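Local structure of 3-oxosteroid 1-dehydrogenase (Sterolibacterium denitrificans, 7P18) at residues L91-A94 / P95-V98; E168-V171 / M172-E176. The protein probably catalyses the FAD-dependent 1,2-dehydrogenation of 3-oxosteroids to 3-oxo-Delta(1)-steroids, handing the electrons to an acceptor. One frame throughout, in Å; residues are numbered along the deposited sequence. Where two conformers were deposited one is given.

Contact 1: L91-A94 / P95-V98; sequences LESA and PQMV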
loop_
_atom_site.group_PDB
_atom_site.type_symbol
_atom_site.label_atom_id
_atom_site.label_comp_id
_atom_site.label_asym_id
_atom_site.label_seq_id
_atom_site.Cartn_x
_atom_site.Cartn_y
_atom_site.Cartn_z
ATOM N N LEU A 91 11.274 11.801 10.550
ATOM C CA LEU A 91 10.584 13.102 10.690
ATOM C C LEU A 91 11.458 14.229 10.146
ATOM O O LEU A 91 10.904 15.163 9.522
ATOM C CB LEU A 91 10.207 13.305 12.151
ATOM C CG LEU A 91 9.230 12.289 12.703
ATOM C CD1 LEU A 91 9.017 12.491 14.200
ATOM C CD2 LEU A 91 7.889 12.301 11.983
ATOM N N GLU A 92 12.772 14.135 10.323
ATOM C CA GLU A 92 13.718 15.099 9.731
ATOM C C GLU A 92 13.624 15.073 8.206
ATOM O O GLU A 92 13.503 16.141 7.604
ATOM C CB GLU A 92 15.155 14.783 10.167
ATOM C CG GLU A 92 16.173 15.735 9.558
ATOM C CD GLU A 92 17.624 15.455 9.859
ATOM O OE1 GLU A 92 17.929 14.375 10.340
ATOM O OE2 GLU A 92 18.425 16.339 9.651
ATOM N N SER A 93 13.694 13.887 7.591
ATOM C CA SER A 93 13.965 13.744 6.143
ATOM C C SER A 93 12.688 13.664 5.302
ATOM O O SER A 93 12.762 14.059 4.153
ATOM C CB SER A 93 14.866 12.580 5.885
ATOM O OG SER A 93 16.117 12.759 6.519
ATOM N N ALA A 94 11.576 13.200 5.842
ATOM C CA ALA A 94 10.341 13.003 5.038
ATOM C C ALA A 94 9.914 14.316 4.360
ATOM O O ALA A 94 9.702 14.356 3.146
ATOM C CB ALA A 94 9.279 12.387 5.879
ATOM N N PRO A 95 9.817 15.466 5.071
ATOM C CA PRO A 95 9.487 16.723 4.395
ATOM C C PRO A 95 10.537 17.162 3.362
ATOM O O PRO A 95 10.171 17.762 2.317
ATOM C CB PRO A 95 9.393 17.774 5.534
ATOM C CG PRO A 95 9.275 16.945 6.813
ATOM C CD PRO A 95 9.862 15.585 6.544
ATOM N N GLN A 96 11.799 16.878 3.644
ATOM C CA GLN A 96 12.914 17.254 2.743
ATOM C C GLN A 96 12.829 16.436 1.453
ATOM O O GLN A 96 13.052 17.018 0.362
ATOM C CB GLN A 96 14.242 17.063 3.442
ATOM C CG GLN A 96 14.478 18.001 4.619
ATOM C CD GLN A 96 15.850 17.747 5.182
ATOM O OE1 GLN A 96 16.476 16.749 4.860
ATOM N NE2 GLN A 96 16.281 18.594 6.089
ATOM N N MET A 97 12.450 15.165 1.574
ATOM C CA MET A 97 12.308 14.236 0.412
ATOM C C MET A 97 11.169 14.744 -0.481
ATOM O O MET A 97 11.401 14.851 -1.677
ATOM C CB MET A 97 12.104 12.793 0.881
ATOM C CG MET A 97 11.815 11.786 -0.269
ATOM S SD MET A 97 10.084 11.782 -0.728
ATOM C CE MET A 97 9.281 11.107 0.719
ATOM N N VAL A 98 10.016 15.142 0.055
ATOM C CA VAL A 98 8.913 15.650 -0.802
ATOM C C VAL A 98 9.288 17.001 -1.413
ATOM O O VAL A 98 8.970 17.233 -2.611
ATOM C CB VAL A 98 7.579 15.671 -0.060
ATOM C CG1 VAL A 98 6.489 16.439 -0.787
ATOM C CG2 VAL A 98 7.148 14.225 0.180
HETATM O O HOH W 1 17.725 14.183 5.080
#
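Met97 N bonds to Ser93 O at 2.8 Å and Val98 N to Ala94 O at 3.2 Å, so the i to i+4 pattern of helix 84-104 is kept immediately after a proline kink, where the i to i-4 bonds from Pro95 and Gln96 are missing. Pro95 illustrates how a proline is accommodated inside a helix. Its nitrogen has no hydrogen to give, and the ring occupies the place where a donor would stand: CD sits 3.2 Å from Leu91 O and CG 3.6 Å from the same oxygen. Across the peptide bond, CD also comes close to the residue before it, at 3.3 Å from Ala94 CB, the usual crowding of a residue that precedes proline. An alanine here lacks CG and CD, and would probably leave Leu91 O without the ring packed against it and the kink without the constraint that the ring imposes.

Packing against helix 543-559 takes place on another face, where Ser93, Ala94 and Met97 touch Thr548. Arg552 of the same helix forms a salt bridge with Glu92 OE1 and a hydrogen bond with Ser93 OG. On the solvent side, Gln96 directs CG anti to its carbonyl carbon (chi1 -66°), and the chain then runs extended, passing Glu92 O. A water bridges the side chains of Ser93 and Gln96, lying 2.6 Å from Ser93 OG and giving a hydrogen to Gln96 OE1 at 2.9 Å.

Contact 2: E168-V171 / M172-E176; sequences EAHV and MLAKE
A Schellman motif closes helix 166-174, with Glu176 N reaching back to Val171 O at 2.8 Å in the plane of that carbonyl. Lys175 is its C-prime residue. The positive phi there (63°) takes the chain out of the helix, and the companion bond from Lys175 N to Met172 O is long and weak at 3.4 Å. The turn before it is irregular too. Ala174 N keeps the regular bond to His170 O at 2.9 Å, whereas Met172 N donates only three residues back, to Ala169 O at 2.6 Å, a step of 3-10 type at a kink where the regular i to i-4 bonds of Met172 and Leu173 are missing.

The side chains fold round this ending. His170 carries its ring anti to the backbone N (chi1 166°), which brings it alongside the last turn; there Ala174 CB sits over one face in a CH-pi contact, 4.2 Å from the ring centroid. Glu176 approaches the same ring obliquely, with its OE2 at 3.8 Å from His170 CE1 and the carboxylate plane turned 83° from that of the imidazole. The other carboxylate oxygen, OE1, meets the methyl CG2 of Val171 at 4.0 Å, the two side chains crossing at about a right angle. The polar ends find their main partners outside the turn: His170 NE2 bonds to Tyr466 O while the imidazole stacks on the Tyr466 ring, and Glu176 OE2 forms a salt bridge with Arg114.

Helix 179-191 packs against this short helix through Trp179 on Val171, while Leu173 rests on the loop residues Pro396 and Tyr467.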
loop_
_atom_site.group_PDB
_atom_site.type_symbol
_atom_site.label_atom_id
_atom_site.label_comp_id
_atom_site.label_asym_id
_atom_site.label_seq_id
_atom_site.Cartn_x
_atom_site.Cartn_y
_atom_site.Cartn_z
ATOM N N GLU A 168 -9.842 13.961 -5.806
ATOM C CA GLU A 168 -10.902 14.012 -6.861
ATOM C C GLU A 168 -11.874 12.868 -6.616
ATOM O O GLU A 168 -13.084 13.108 -6.636
ATOM C CB GLU A 168 -10.345 13.849 -8.274
ATOM C CG GLU A 168 -9.785 15.098 -8.903
ATOM C CD GLU A 168 -9.008 14.755 -10.141
ATOM O OE1 GLU A 168 -8.841 13.544 -10.376
ATOM O OE2 GLU A 168 -8.535 15.689 -10.847
ATOM N N ALA A 169 -11.355 11.667 -6.378
ATOM C CA ALA A 169 -12.156 10.462 -6.075
ATOM C C ALA A 169 -13.049 10.741 -4.872
ATOM O O ALA A 169 -14.249 10.800 -5.100
ATOM C CB ALA A 169 -11.278 9.248 -5.829
ATOM N N HIS A 170 -12.464 10.905 -3.671
ATOM C CA HIS A 170 -13.077 10.723 -2.321
ATOM C C HIS A 170 -14.520 11.247 -2.300
ATOM O O HIS A 170 -15.377 10.618 -1.658
ATOM C CB HIS A 170 -12.229 11.396 -1.224
ATOM C CG HIS A 170 -12.944 11.536 0.069
ATOM N ND1 HIS A 170 -13.535 12.721 0.442
ATOM C CD2 HIS A 170 -13.180 10.676 1.067
ATOM C CE1 HIS A 170 -14.127 12.579 1.600
ATOM N NE2 HIS A 170 -13.942 11.326 1.988
ATOM N N VAL A 171 -14.751 12.363 -2.985
ATOM C CA VAL A 171 -16.072 13.013 -3.191
ATOM C C VAL A 171 -17.123 11.974 -3.621
ATOM O O VAL A 171 -18.258 12.007 -3.115
ATOM C CB VAL A 171 -15.927 14.102 -4.271
ATOM C CG1 VAL A 171 -17.284 14.587 -4.718
ATOM C CG2 VAL A 171 -15.032 15.248 -3.834
ATOM N N MET A 172 -16.751 11.088 -4.548
ATOM C CA MET A 172 -17.663 10.094 -5.176
ATOM C C MET A 172 -17.982 8.953 -4.194
ATOM O O MET A 172 -19.160 8.543 -4.133
ATOM C CB MET A 172 -17.029 9.529 -6.446
ATOM C CG MET A 172 -16.806 10.587 -7.520
ATOM S SD MET A 172 -16.028 9.956 -9.026
ATOM C CE MET A 172 -16.449 8.215 -8.932
ATOM N N LEU A 173 -16.976 8.455 -3.459
ATOM C CA LEU A 173 -17.134 7.318 -2.494
ATOM C C LEU A 173 -17.941 7.790 -1.273
ATOM O O LEU A 173 -18.786 7.005 -0.788
ATOM C CB LEU A 173 -15.752 6.790 -2.071
ATOM C CG LEU A 173 -15.706 5.477 -1.281
ATOM C CD1 LEU A 173 -16.036 5.671 0.186
ATOM C CD2 LEU A 173 -16.600 4.415 -1.891
ATOM N N ALA A 174 -17.702 9.024 -0.800
ATOM C CA ALA A 174 -18.416 9.608 0.363
ATOM C C ALA A 174 -19.786 10.166 -0.083
ATOM O O ALA A 174 -20.637 10.424 0.824
ATOM C CB ALA A 174 -17.567 10.660 1.029
ATOM N N LYS A 175 -19.997 10.301 -1.404
ATOM C CA LYS A 175 -21.259 10.813 -2.012
ATOM C C LYS A 175 -21.479 12.269 -1.572
ATOM O O LYS A 175 -22.569 12.593 -1.056
ATOM C CB LYS A 175 -22.467 9.952 -1.608
ATOM C CG LYS A 175 -22.362 8.478 -1.987
ATOM C CD LYS A 175 -23.684 7.800 -2.266
ATOM C CE LYS A 175 -23.503 6.533 -3.077
ATOM N NZ LYS A 175 -24.401 6.497 -4.258
ATOM N N GLU A 176 -20.460 13.111 -1.717
ATOM C CA GLU A 176 -20.550 14.550 -1.389
ATOM C C GLU A 176 -21.168 15.266 -2.588
ATOM O O GLU A 176 -21.221 14.692 -3.674
ATOM C CB GLU A 176 -19.162 15.081 -1.017
ATOM C CG GLU A 176 -18.533 14.334 0.147
ATOM C CD GLU A 176 -17.275 14.991 0.679
ATOM O OE1 GLU A 176 -16.548 15.604 -0.126
ATOM O OE2 GLU A 176 -17.045 14.924 1.904
#

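Contacts 1 and 2 exemplify two ways in which a helix departs from regular bonding: a proline kink partway along helix 84-104, and a capped ending at the close of helix 166-174. They do not touch; their centres are 29 Å apart and their nearest atoms about 17 Å. Contact 1 stands back from both ligands, the Met97 side chain being about 10 Å from FAD and about 13 Å from the androstadienedione. Contact 2 lies close to the steroid, with the Ala169 side chain about 5 Å from it, on a helix whose first residue, Ala166, lines the steroid pocket.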